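Local atomic coordinates of universal stress protein (Archaeoglobus fulgidus, PDB entry 6HCD), a protein that is of unknown precise function but, as a member of the universal stress protein A family, probably takes part in cellular responses to stress. Residues Y24-V29 with D114-I119; A30-S35 with V58-P63; E48-G53 with E90-E95; E78-A83 with E96-R101; I123-R128 with S138-V143. All coordinates share one frame; numbering follows the deposited sequence.

Interaction 1. Residues Y24-V29 with D114-I119; sequences YMPIVV and DEVDAI
Pro26 O accepts the single hydrogen bond of this contact from Ile119 N (2.8 Å, angle at the hydrogen 157°). The bond ties the chain leaving helix 105-115 to the start of strand 27-30, the central strand of the Rossmann-like alpha/beta fold of universal stress proteins. A Schellman motif ends that helix, with Asp117 at positive phi. Ala118 CA adds a CA-H...O contact of 3.2 Å to the same oxygen, Pro26 O.

The apolar contacts lie to both sides of this bond along residues 25-28. Pro26 CG rests on Val116 CG2 at 3.6 Å, the puckered proline ring meeting a branched chain. Val28 places CG2 beside its own backbone N (chi1 167°), from where it packs on Ala118 CB at 3.5 Å and also touches Val116 CG2. The short side chain of Ala118 allows the two backbones to come close. Met25, present as selenomethionine, crosses Ile119 at about a right angle, and its CB is a tight 3.4 Å from Ile119 CG1.

Two carbonyl oxygens, Met25 O and Asp117 O, are buried with no partner in the model. At the exposed margin, Met25 SE lies 3.6 Å from Asp117 OD2.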
# COMPACT_ATOMS: atom_id res chain seq x y z
N TYR A 24 -1.26 -18.47 11.47
CA TYR A 24 -1.89 -17.33 10.82
C TYR A 24 -0.85 -16.46 10.10
O TYR A 24 0.31 -16.42 10.47
CB TYR A 24 -2.69 -16.51 11.83
CG TYR A 24 -4.09 -17.02 12.09
CD1 TYR A 24 -4.64 -18.04 11.33
CD2 TYR A 24 -4.89 -16.44 13.06
CE1 TYR A 24 -5.93 -18.50 11.55
CE2 TYR A 24 -6.18 -16.88 13.30
CZ TYR A 24 -6.70 -17.91 12.54
OH TYR A 24 -7.97 -18.36 12.77
N MSE A 25 -1.34 -15.75 9.08
CA MSE A 25 -0.56 -14.77 8.35
C MSE A 25 -0.84 -13.41 9.01
O MSE A 25 -1.95 -12.88 8.92
CB MSE A 25 -1.02 -14.81 6.92
CG MSE A 25 -0.66 -16.17 6.32
SE MSE A 25 -1.19 -16.22 4.45
CE MSE A 25 -3.11 -15.75 4.56
N PRO A 26 0.15 -12.81 9.69
CA PRO A 26 -0.10 -11.54 10.38
C PRO A 26 -0.13 -10.32 9.45
O PRO A 26 0.35 -10.38 8.28
CB PRO A 26 1.12 -11.44 11.31
CG PRO A 26 2.23 -12.13 10.53
CD PRO A 26 1.54 -13.27 9.80
N ILE A 27 -0.64 -9.21 9.99
CA ILE A 27 -0.39 -7.89 9.45
C ILE A 27 0.94 -7.41 10.07
O ILE A 27 1.08 -7.42 11.29
CB ILE A 27 -1.55 -6.93 9.80
CG1 ILE A 27 -2.88 -7.35 9.16
CG2 ILE A 27 -1.21 -5.49 9.47
CD1 ILE A 27 -2.89 -7.25 7.65
N VAL A 28 1.88 -6.97 9.23
CA VAL A 28 3.14 -6.41 9.70
C VAL A 28 3.06 -4.89 9.57
O VAL A 28 2.68 -4.40 8.52
CB VAL A 28 4.34 -6.96 8.90
CG1 VAL A 28 5.62 -6.18 9.14
CG2 VAL A 28 4.54 -8.44 9.18
N VAL A 29 3.40 -4.18 10.64
CA VAL A 29 3.39 -2.74 10.62
C VAL A 29 4.78 -2.26 11.03
O VAL A 29 5.33 -2.71 12.03
CB VAL A 29 2.25 -2.16 11.49
CG1 VAL A 29 2.32 -2.62 12.93
CG2 VAL A 29 2.23 -0.65 11.40
N ASP A 114 8.37 -11.54 4.68
CA ASP A 114 8.46 -12.84 3.97
C ASP A 114 8.60 -13.99 4.99
O ASP A 114 7.98 -15.03 4.84
CB ASP A 114 9.59 -12.84 2.95
CG ASP A 114 9.32 -11.99 1.73
OD1 ASP A 114 8.14 -11.63 1.51
OD2 ASP A 114 10.29 -11.67 1.01
N GLU A 115 9.41 -13.77 6.02
CA GLU A 115 9.71 -14.81 7.02
C GLU A 115 8.44 -15.21 7.77
O GLU A 115 8.29 -16.38 8.12
CB GLU A 115 10.80 -14.33 7.99
CG GLU A 115 12.18 -14.28 7.36
CD GLU A 115 13.15 -13.27 7.95
OE1 GLU A 115 12.87 -12.74 9.03
OE2 GLU A 115 14.17 -13.01 7.32
N VAL A 116 7.53 -14.26 8.03
CA VAL A 116 6.32 -14.54 8.82
C VAL A 116 5.11 -14.73 7.89
O VAL A 116 3.99 -14.87 8.39
CB VAL A 116 6.04 -13.46 9.88
CG1 VAL A 116 7.23 -13.31 10.81
CG2 VAL A 116 5.64 -12.13 9.27
N ASP A 117 5.33 -14.73 6.57
CA ASP A 117 4.27 -14.91 5.57
C ASP A 117 3.14 -13.90 5.80
O ASP A 117 1.96 -14.27 5.87
CB ASP A 117 3.75 -16.35 5.57
CG ASP A 117 2.92 -16.71 4.35
OD1 ASP A 117 3.09 -16.08 3.30
OD2 ASP A 117 2.09 -17.63 4.45
N ALA A 118 3.51 -12.61 5.91
CA ALA A 118 2.57 -11.53 6.23
C ALA A 118 1.52 -11.39 5.13
O ALA A 118 1.82 -11.61 3.93
CB ALA A 118 3.33 -10.23 6.40
N ILE A 119 0.30 -11.02 5.53
CA ILE A 119 -0.78 -10.71 4.57
C ILE A 119 -0.42 -9.41 3.85
O ILE A 119 -0.65 -9.25 2.65
CB ILE A 119 -2.14 -10.60 5.29
CG1 ILE A 119 -2.59 -11.93 5.89
CG2 ILE A 119 -3.19 -10.04 4.34
CD1 ILE A 119 -3.86 -11.87 6.70

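Interaction 2. Residues A30-S35 with V58-P63; sequences AVDKKS and VVHSLP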
# COMPACT_ATOMS: atom_id res chain seq x y z
N ALA A 30 5.39 -1.41 10.19
CA ALA A 30 6.68 -0.82 10.45
C ALA A 30 6.47 0.58 11.06
O ALA A 30 5.78 1.40 10.48
CB ALA A 30 7.48 -0.76 9.18
N VAL A 31 7.07 0.83 12.22
CA VAL A 31 6.95 2.12 12.90
C VAL A 31 8.35 2.68 13.17
O VAL A 31 9.23 1.95 13.62
CB VAL A 31 6.12 2.01 14.19
CG1 VAL A 31 4.67 1.67 13.89
CG2 VAL A 31 6.71 1.03 15.17
N ASP A 32 8.53 3.98 12.91
CA ASP A 32 9.82 4.63 13.14
C ASP A 32 9.86 5.12 14.60
O ASP A 32 10.60 4.61 15.41
CB ASP A 32 10.06 5.75 12.12
CG ASP A 32 11.42 6.43 12.26
OD1 ASP A 32 12.36 5.77 12.78
OD2 ASP A 32 11.52 7.62 11.90
N LYS A 33 9.00 6.09 14.92
CA LYS A 33 9.03 6.80 16.19
C LYS A 33 7.60 6.98 16.68
O LYS A 33 6.64 6.66 16.00
CB LYS A 33 9.76 8.14 16.04
CG LYS A 33 9.25 9.05 14.92
CD LYS A 33 10.06 10.30 14.71
CE LYS A 33 9.25 11.46 14.15
NZ LYS A 33 10.10 12.65 13.91
N LYS A 34 7.44 7.43 17.92
CA LYS A 34 6.11 7.80 18.39
C LYS A 34 5.76 9.12 17.70
O LYS A 34 6.52 10.06 17.78
CB LYS A 34 6.05 7.86 19.92
CG LYS A 34 6.57 6.60 20.60
CD LYS A 34 6.04 6.38 21.98
CE LYS A 34 6.87 7.10 23.02
NZ LYS A 34 8.11 6.36 23.36
N SER A 35 4.65 9.13 16.97
CA SER A 35 4.23 10.28 16.18
C SER A 35 2.76 10.11 15.82
O SER A 35 2.22 8.98 15.88
CB SER A 35 5.08 10.44 14.94
OG SER A 35 4.87 9.36 14.03
N VAL A 58 4.35 -5.63 15.09
CA VAL A 58 4.90 -4.31 14.97
C VAL A 58 6.43 -4.43 14.94
O VAL A 58 7.01 -5.02 15.87
CB VAL A 58 4.47 -3.39 16.14
CG1 VAL A 58 4.93 -1.98 15.91
CG2 VAL A 58 2.97 -3.41 16.37
N VAL A 59 7.06 -3.87 13.91
CA VAL A 59 8.51 -4.02 13.74
C VAL A 59 9.18 -2.65 13.73
O VAL A 59 8.61 -1.64 13.24
CB VAL A 59 8.87 -4.81 12.48
CG1 VAL A 59 8.24 -6.18 12.54
CG2 VAL A 59 8.45 -4.08 11.21
N HIS A 60 10.41 -2.64 14.26
CA HIS A 60 11.35 -1.55 14.09
C HIS A 60 12.75 -2.16 13.93
O HIS A 60 13.10 -3.05 14.67
CB HIS A 60 11.31 -0.57 15.28
CG HIS A 60 12.20 0.60 15.05
ND1 HIS A 60 11.75 1.75 14.45
CD2 HIS A 60 13.51 0.80 15.33
CE1 HIS A 60 12.74 2.63 14.37
NE2 HIS A 60 13.83 2.06 14.91
N SER A 61 13.51 -1.63 12.97
CA SER A 61 14.79 -2.18 12.54
C SER A 61 15.94 -1.24 12.93
O SER A 61 15.87 -0.05 12.66
CB SER A 61 14.78 -2.40 11.05
OG SER A 61 16.08 -2.74 10.58
N LEU A 62 17.00 -1.80 13.54
CA LEU A 62 18.30 -1.14 13.76
C LEU A 62 19.43 -2.04 13.25
O LEU A 62 19.30 -3.26 13.31
CB LEU A 62 18.50 -0.88 15.26
CG LEU A 62 17.41 -0.09 15.96
CD1 LEU A 62 17.54 -0.25 17.45
CD2 LEU A 62 17.46 1.37 15.54
N PRO A 63 20.57 -1.49 12.77
CA PRO A 63 21.68 -2.33 12.30
C PRO A 63 22.33 -3.19 13.39
O PRO A 63 22.48 -4.41 13.21
CB PRO A 63 22.70 -1.33 11.73
CG PRO A 63 21.92 -0.06 11.52
CD PRO A 63 20.84 -0.06 12.59
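His60 ND1 donates a short, nearly straight hydrogen bond to Val31 O (2.7 Å, 172° at the hydrogen). The acceptor lies in the plane of the imidazole, and the nitrogen in turn lies in the carbonyl plane, so the bond lies in both planes, at the edge of the imidazole. The ring is carried across to residues 31 and 32 by a chi1 of -175°, which sets CG opposite the backbone N. The proton on ND1 is thereby satisfied by Val31 O, just past strand 27-30.

On the amide side of the same residue the pairing is still regular. Val31 N gives its hydrogen to Val59 O at 3.1 Å, and Val59 N is taken by Val29 O, as expected of parallel neighbours bridged at Ala30 and Val59 in an alpha/beta sheet. Beta-branched valines suit this extended backbone, and Val31 CG2 meets Val58 CG1 at 3.6 Å.

Beyond Val31 the loop bends toward helix 36-52, whose first turn is capped by Ser35 OG on Ala38 N. The carboxylate of Asp32 lies nearly coplanar with the imidazole, OD1 3.5 Å from His60 CE1. Ser61 OG is hydrogen-bonded to Asp108 OD2, while Ser61 N bonds to an unidentified ligand that lies beside His60.

Interaction 3. Residues E48-G53 with E90-E95; sequences EARLRG and EGAEGE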
# COMPACT_ATOMS: atom_id res chain seq x y z
N GLU A 48 -7.34 -3.55 9.77
CA GLU A 48 -7.07 -4.67 8.86
C GLU A 48 -7.06 -5.99 9.64
O GLU A 48 -7.64 -6.99 9.21
CB GLU A 48 -5.72 -4.46 8.16
CG GLU A 48 -5.76 -3.47 7.02
CD GLU A 48 -6.27 -4.03 5.71
OE1 GLU A 48 -6.43 -5.25 5.61
OE2 GLU A 48 -6.54 -3.23 4.80
N ALA A 49 -6.40 -5.99 10.80
CA ALA A 49 -6.22 -7.18 11.63
C ALA A 49 -7.56 -7.63 12.22
O ALA A 49 -7.85 -8.82 12.23
CB ALA A 49 -5.22 -6.87 12.73
N ARG A 50 -8.36 -6.68 12.72
CA ARG A 50 -9.71 -6.95 13.27
C ARG A 50 -10.60 -7.59 12.20
O ARG A 50 -11.32 -8.52 12.49
CB ARG A 50 -10.40 -5.67 13.74
CG ARG A 50 -9.93 -5.17 15.10
CD ARG A 50 -10.84 -4.07 15.64
NE ARG A 50 -11.42 -3.19 14.63
CZ ARG A 50 -11.01 -1.95 14.36
NH1 ARG A 50 -9.99 -1.43 15.01
NH2 ARG A 50 -11.68 -1.25 13.46
N LEU A 51 -10.59 -7.03 10.99
CA LEU A 51 -11.41 -7.52 9.89
C LEU A 51 -11.01 -8.96 9.52
O LEU A 51 -11.89 -9.77 9.26
CB LEU A 51 -11.25 -6.60 8.68
CG LEU A 51 -11.90 -5.22 8.79
CD1 LEU A 51 -11.47 -4.34 7.64
CD2 LEU A 51 -13.42 -5.34 8.85
N ARG A 52 -9.71 -9.25 9.53
CA ARG A 52 -9.18 -10.52 9.03
C ARG A 52 -9.07 -11.55 10.15
O ARG A 52 -8.93 -12.74 9.86
CB ARG A 52 -7.83 -10.29 8.34
CG ARG A 52 -7.91 -9.44 7.08
CD ARG A 52 -6.55 -8.91 6.68
NE ARG A 52 -6.61 -7.99 5.57
CZ ARG A 52 -6.65 -8.34 4.29
NH1 ARG A 52 -6.69 -9.62 3.94
NH2 ARG A 52 -6.62 -7.41 3.36
N GLY A 53 -9.10 -11.11 11.41
CA GLY A 53 -8.92 -11.98 12.58
C GLY A 53 -7.50 -12.52 12.69
O GLY A 53 -7.30 -13.71 12.97
N GLU A 90 -7.23 -0.52 19.99
CA GLU A 90 -8.07 -0.57 18.78
C GLU A 90 -8.71 -1.95 18.59
O GLU A 90 -9.30 -2.22 17.54
CB GLU A 90 -7.24 -0.18 17.55
CG GLU A 90 -6.83 1.28 17.55
CD GLU A 90 -7.99 2.25 17.39
OE1 GLU A 90 -8.83 2.00 16.52
OE2 GLU A 90 -8.04 3.26 18.15
N GLY A 91 -8.57 -2.84 19.58
CA GLY A 91 -9.30 -4.10 19.62
C GLY A 91 -8.66 -5.22 18.82
O GLY A 91 -9.33 -6.19 18.48
N ALA A 92 -7.36 -5.11 18.54
CA ALA A 92 -6.61 -6.16 17.82
C ALA A 92 -5.52 -6.73 18.73
O ALA A 92 -5.14 -6.13 19.73
CB ALA A 92 -6.03 -5.61 16.53
N GLU A 93 -5.01 -7.90 18.36
CA GLU A 93 -3.90 -8.56 19.04
C GLU A 93 -2.61 -8.05 18.40
O GLU A 93 -2.50 -8.02 17.18
CB GLU A 93 -4.06 -10.08 18.91
CG GLU A 93 -2.98 -10.89 19.60
CD GLU A 93 -3.01 -12.37 19.26
OE1 GLU A 93 -1.96 -13.02 19.37
OE2 GLU A 93 -4.10 -12.88 18.90
N GLY A 94 -1.64 -7.64 19.23
CA GLY A 94 -0.35 -7.10 18.75
C GLY A 94 0.85 -7.73 19.46
O GLY A 94 0.78 -8.06 20.63
N GLU A 95 1.96 -7.90 18.72
CA GLU A 95 3.25 -8.37 19.22
C GLU A 95 4.36 -7.43 18.77
O GLU A 95 4.36 -6.98 17.64
CB GLU A 95 3.65 -9.73 18.62
CG GLU A 95 2.69 -10.86 18.89
CD GLU A 95 3.16 -12.18 18.31
OE1 GLU A 95 4.31 -12.25 17.79
OE2 GLU A 95 2.37 -13.14 18.36
O HOH W 1 -8.54 0.70 14.01
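Arg50 NH1 donates to Glu90 O at 2.7 Å, the shortest polar bond between the two segments. The oxygen is met in its carbonyl plane, but it lies 24° out of the guanidinium plane and the angle at the hydrogen is 145°, so the bond is short without being straight. Arg50 NH1 also donates to a water at 2.8 Å, and the water in turn donates to Glu90 OE1. The direct ion pair between Arg50 NH1 and Glu90 OE1 is long, so the water does much of the work of connecting the two charges.

The arginine reaches this place through a bend at chi3 (-33°), which carries its chain alongside the turn. Its CD comes within 3.1 Å of Glu90 O, and its CG lies 3.6 Å from Gly91 O. Glycine suits position 91 twice over: it takes up the positive phi of the Schellman motif that closes helix 70-89, and having no CB it lets Arg50 CD approach. Next to Arg50 on the helix, Ala49 CB meets Ala92 CB at 4.1 Å, two small residues that allow helix and turn to lie close.

On helix 36-52, Arg52 NE and NH2 both hold Glu48 OE1, and the pair also forms salt bridges with Arg52, Glu48 and Glu47 of the second subunit. The contact thus joins the C-terminal end of helix 36-52, which faces that subunit, to the turn leading from helix 70-89 into strand 94-100, which is hydrogen-bonded to strand 56-62.

Interaction 4. Residues E78-A83 with E96-R101; sequences ETLSWA and EHLLVR
Glu96 leaves strand 94-100 pointing at helix 70-89 and runs extended across the backbone of Leu80 and Ser81. Its CB starts against Leu80 CB at 4.1 Å. The next atom, CG, is 3.8 Å from Leu80 O, and CD stands 3.8 Å from Ser81 N. At the tip the carboxylate divides its neighbours: OE1 lies 3.9 Å from Leu80 CB, while OE2 comes to 3.4 Å from Ser81 CA. The torsion that places CG beside the backbone N (chi1 -51°) lays the chain over Leu80 and Ser81, with the aliphatic part of glutamate doing the packing and its charged end at the partly exposed margin. No hydrogen bond crosses between the segments; OE1 has a weak, long ion pair with Lys77.

Leu80 answers from the helix. Its CD1 reaches the strand backbone, 3.6 Å from Leu98 N, and packs on Leu98 CB at 3.7 Å. A leucine suits this place because its branched end spans the gap between helix and strand and also touches Val58 and His60 on the next strand.

The short helix and strand segments run nearly antiparallel, at 159°, with their axes 8.4 Å apart at closest approach. They are the helix and second strand of the beta-alpha-beta unit formed by strand 56-62, helix 70-89 and strand 94-100. Helix 70-89 covers the side of the sheet where Glu96 and Leu98 lie, whereas His97 and Leu99 point to the other side, where both meet Phe112 of helix 105-115.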
# COMPACT_ATOMS: atom_id res chain seq x y z
N GLU A 78 10.70 1.26 23.37
CA GLU A 78 9.62 2.10 23.90
C GLU A 78 8.58 2.34 22.80
O GLU A 78 7.39 2.26 23.04
CB GLU A 78 10.16 3.42 24.44
CG GLU A 78 10.75 3.33 25.84
CD GLU A 78 11.09 4.67 26.47
OE1 GLU A 78 10.19 5.52 26.58
OE2 GLU A 78 12.27 4.86 26.87
N THR A 79 9.04 2.63 21.58
CA THR A 79 8.15 2.85 20.44
C THR A 79 7.30 1.59 20.20
O THR A 79 6.10 1.70 19.97
CB THR A 79 8.94 3.22 19.18
OG1 THR A 79 9.62 4.44 19.46
CG2 THR A 79 8.09 3.33 17.93
N LEU A 80 7.91 0.41 20.24
CA LEU A 80 7.20 -0.85 19.96
C LEU A 80 6.17 -1.14 21.06
O LEU A 80 5.08 -1.63 20.79
CB LEU A 80 8.20 -1.99 19.85
CG LEU A 80 9.09 -1.95 18.60
CD1 LEU A 80 10.09 -3.06 18.64
CD2 LEU A 80 8.26 -2.03 17.36
N SER A 81 6.55 -0.88 22.32
CA SER A 81 5.67 -1.09 23.45
C SER A 81 4.44 -0.18 23.32
O SER A 81 3.30 -0.58 23.52
CB SER A 81 6.42 -0.88 24.75
OG SER A 81 5.52 -0.94 25.84
N TRP A 82 4.69 1.09 23.00
CA TRP A 82 3.64 2.08 22.75
C TRP A 82 2.76 1.62 21.59
O TRP A 82 1.54 1.65 21.65
CB TRP A 82 4.30 3.43 22.48
CG TRP A 82 3.40 4.46 21.89
CD1 TRP A 82 2.57 5.30 22.57
CD2 TRP A 82 3.31 4.84 20.51
NE1 TRP A 82 1.95 6.16 21.70
CE2 TRP A 82 2.37 5.89 20.42
CE3 TRP A 82 3.91 4.37 19.32
CZ2 TRP A 82 2.02 6.48 19.20
CZ3 TRP A 82 3.54 4.93 18.13
CH2 TRP A 82 2.59 5.96 18.06
N ALA A 83 3.39 1.19 20.50
CA ALA A 83 2.65 0.79 19.29
C ALA A 83 1.71 -0.37 19.60
O ALA A 83 0.58 -0.36 19.15
CB ALA A 83 3.63 0.46 18.19
N GLU A 96 5.33 -7.18 19.66
CA GLU A 96 6.53 -6.41 19.35
C GLU A 96 7.59 -7.32 18.72
O GLU A 96 7.85 -8.40 19.25
CB GLU A 96 7.20 -5.86 20.61
CG GLU A 96 6.28 -5.11 21.54
CD GLU A 96 6.97 -4.67 22.81
OE1 GLU A 96 8.21 -4.51 22.80
OE2 GLU A 96 6.25 -4.47 23.80
N HIS A 97 8.26 -6.83 17.68
CA HIS A 97 9.38 -7.50 17.05
C HIS A 97 10.48 -6.49 16.72
O HIS A 97 10.48 -5.85 15.66
CB HIS A 97 8.90 -8.25 15.80
CG HIS A 97 8.02 -9.40 16.11
ND1 HIS A 97 8.51 -10.68 16.29
CD2 HIS A 97 6.68 -9.47 16.32
CE1 HIS A 97 7.50 -11.50 16.56
NE2 HIS A 97 6.38 -10.77 16.61
N LEU A 98 11.40 -6.30 17.66
CA LEU A 98 12.58 -5.46 17.43
C LEU A 98 13.54 -6.27 16.56
O LEU A 98 13.80 -7.42 16.88
CB LEU A 98 13.23 -5.10 18.77
CG LEU A 98 14.50 -4.26 18.68
CD1 LEU A 98 14.19 -2.88 18.12
CD2 LEU A 98 15.17 -4.16 20.04
N LEU A 99 14.04 -5.65 15.48
CA LEU A 99 14.96 -6.32 14.56
C LEU A 99 16.32 -5.63 14.61
O LEU A 99 16.48 -4.49 14.18
CB LEU A 99 14.38 -6.30 13.14
CG LEU A 99 12.97 -6.86 12.97
CD1 LEU A 99 12.48 -6.66 11.55
CD2 LEU A 99 12.91 -8.33 13.37
N VAL A 100 17.32 -6.36 15.12
CA VAL A 100 18.70 -5.94 15.08
C VAL A 100 19.49 -7.09 14.43
O VAL A 100 19.87 -8.04 15.10
CB VAL A 100 19.23 -5.56 16.47
CG1 VAL A 100 20.62 -4.99 16.40
CG2 VAL A 100 18.30 -4.57 17.17
N ARG A 101 19.64 -7.02 13.11
CA ARG A 101 19.99 -8.16 12.28
C ARG A 101 21.08 -7.80 11.26
O ARG A 101 21.33 -8.56 10.31
CB ARG A 101 18.74 -8.64 11.54
CG ARG A 101 17.54 -8.88 12.43
CD ARG A 101 16.60 -9.95 11.91
NE ARG A 101 15.94 -9.57 10.67
CZ ARG A 101 15.01 -10.30 10.05
NH1 ARG A 101 14.74 -11.51 10.50
NH2 ARG A 101 14.36 -9.80 9.01

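Interaction 5. Residues I123-R128 with S138-V143; sequences IGIRKR and SVARDV
Ile123 and Val143 reach toward each other tip to tip, CD1 of the isoleucine meeting CG2 of the valine at 3.9 Å. The isoleucine is stretched out, its CG1 anti to the backbone N (chi1 -162°) and its CD1 carried on in an extended line (chi2 158°), which takes the methyl from strand 120-128 to the surface of helix 138-146. There the same CD1 also lies 3.9 Å from Ala140 CA, so it settles between one residue of the helix and another a turn later.

Ile125 comes at Ala140 from farther along the strand. Its CB starts off to one side, but both chi angles are near -60°, and this fold brings CD1 to 3.6 Å from Ala140 CB. The methyl of Ala140 points toward the strand and is 3.5 Å from Gly124 O as well. Alanine fits because a short side chain lets the helix approach the backbone, while the two isoleucines reach it with their CD1 ends. No hydrogen bond crosses between the segments, and the side-chain contacts are apolar and largely buried; Ile125 packs also on Leu145 of the second subunit.

Gly124 O, which touches Ala140 CB, also accepts a hydrogen bond from an unidentified ligand that lies close to Ile123. The spacing from Gly124 to Ser138 recalls the G-2X-G-9X-G-(S/T) loop with which ATP-binding universal stress proteins hold nucleotide, although Lys127, at positive phi, stands where the second glycine would be. The packing of this part of the strand on the helix that follows is consistent with the frame of such a site.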
# COMPACT_ATOMS: atom_id res chain seq x y z
N ILE A 123 2.85 0.76 6.31
CA ILE A 123 3.93 1.69 6.54
C ILE A 123 3.44 3.12 6.35
O ILE A 123 2.53 3.37 5.55
CB ILE A 123 5.13 1.36 5.63
CG1 ILE A 123 6.41 2.02 6.15
CG2 ILE A 123 4.83 1.71 4.17
CD1 ILE A 123 7.68 1.35 5.63
N GLY A 124 4.09 4.05 7.05
CA GLY A 124 3.83 5.47 6.92
C GLY A 124 4.67 6.10 5.82
O GLY A 124 5.81 5.70 5.57
N ILE A 125 4.07 7.07 5.14
CA ILE A 125 4.65 7.84 4.04
C ILE A 125 4.75 9.29 4.50
O ILE A 125 3.76 9.81 4.96
CB ILE A 125 3.72 7.79 2.81
CG1 ILE A 125 3.44 6.37 2.34
CG2 ILE A 125 4.23 8.66 1.68
CD1 ILE A 125 4.67 5.56 2.13
N ARG A 126 5.89 9.92 4.23
CA ARG A 126 6.20 11.25 4.75
C ARG A 126 5.40 12.31 3.99
O ARG A 126 5.06 13.37 4.54
CB ARG A 126 7.71 11.51 4.65
CG ARG A 126 8.52 10.91 5.79
CD ARG A 126 9.90 11.54 5.92
NE ARG A 126 9.85 13.00 6.06
CZ ARG A 126 10.85 13.82 5.78
NH1 ARG A 126 12.02 13.33 5.41
NH2 ARG A 126 10.68 15.13 5.85
N LYS A 127 5.13 12.02 2.71
CA LYS A 127 4.30 12.84 1.83
C LYS A 127 5.01 14.14 1.39
O LYS A 127 5.20 14.34 0.19
CB LYS A 127 2.94 13.14 2.46
CG LYS A 127 1.89 13.71 1.51
CD LYS A 127 1.29 12.71 0.55
CE LYS A 127 -0.09 13.12 0.08
NZ LYS A 127 -0.07 14.40 -0.66
N ARG A 128 5.35 15.05 2.31
CA ARG A 128 5.89 16.36 1.93
C ARG A 128 7.21 16.61 2.65
O ARG A 128 7.36 16.28 3.82
CB ARG A 128 4.89 17.49 2.24
CG ARG A 128 3.62 17.41 1.42
CD ARG A 128 3.31 18.66 0.62
NE ARG A 128 2.15 18.45 -0.25
CZ ARG A 128 2.15 18.64 -1.56
NH1 ARG A 128 3.24 19.04 -2.19
NH2 ARG A 128 1.04 18.42 -2.26
N SER A 138 12.87 7.71 2.90
CA SER A 138 13.82 6.80 2.22
C SER A 138 13.46 5.34 2.52
O SER A 138 13.55 4.49 1.64
CB SER A 138 15.26 7.11 2.56
OG SER A 138 15.48 6.96 3.95
N VAL A 139 13.01 5.08 3.76
CA VAL A 139 12.70 3.71 4.19
C VAL A 139 11.45 3.21 3.45
O VAL A 139 11.48 2.16 2.83
CB VAL A 139 12.55 3.61 5.72
CG1 VAL A 139 12.10 2.22 6.17
CG2 VAL A 139 13.84 4.00 6.43
N ALA A 140 10.38 4.00 3.49
CA ALA A 140 9.10 3.64 2.86
C ALA A 140 9.29 3.40 1.36
O ALA A 140 8.75 2.46 0.81
CB ALA A 140 8.07 4.72 3.10
N ARG A 141 10.05 4.28 0.70
CA ARG A 141 10.31 4.19 -0.72
C ARG A 141 10.84 2.80 -1.08
O ARG A 141 10.34 2.13 -1.97
CB ARG A 141 11.30 5.28 -1.13
CG ARG A 141 11.73 5.22 -2.59
CD ARG A 141 13.03 5.98 -2.83
NE ARG A 141 13.21 6.24 -4.25
CZ ARG A 141 13.56 5.31 -5.14
NH1 ARG A 141 13.97 4.12 -4.73
NH2 ARG A 141 13.48 5.58 -6.43
N ASP A 142 11.87 2.36 -0.37
CA ASP A 142 12.56 1.11 -0.70
C ASP A 142 11.72 -0.09 -0.25
O ASP A 142 11.77 -1.13 -0.89
CB ASP A 142 13.97 1.10 -0.12
CG ASP A 142 14.97 1.91 -0.94
OD1 ASP A 142 14.58 2.53 -1.97
OD2 ASP A 142 16.14 1.93 -0.52
N VAL A 143 10.95 0.04 0.84
CA VAL A 143 10.03 -1.03 1.25
C VAL A 143 9.01 -1.26 0.13
O VAL A 143 8.76 -2.40 -0.21
CB VAL A 143 9.32 -0.73 2.58
CG1 VAL A 143 8.13 -1.64 2.82
CG2 VAL A 143 10.30 -0.80 3.73

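How the interactions relate
All five contacts belong to one alpha/beta sheet and the helices around it. Interaction 5 is the most buried and without any hydrogen bond across it, interactions 1 and 2 are partly buried and mix valine packing with hydrogen bonds to the backbone, one of them from a histidine, and interactions 3 and 4 lie at the surface, where charged chains take part. Interactions 1 and 2 meet where strand 27-30 pairs with strand 56-62, through Val29 O and Val59 N; interactions 3 and 4 both use strand 94-100. Arg101 of interaction 4 makes a salt bridge with Glu115 of interaction 1. Interactions 3 and 5, centres about 23 Å apart, both touch the second subunit, while interactions 2 and 5 lie beside the unidentified ligand.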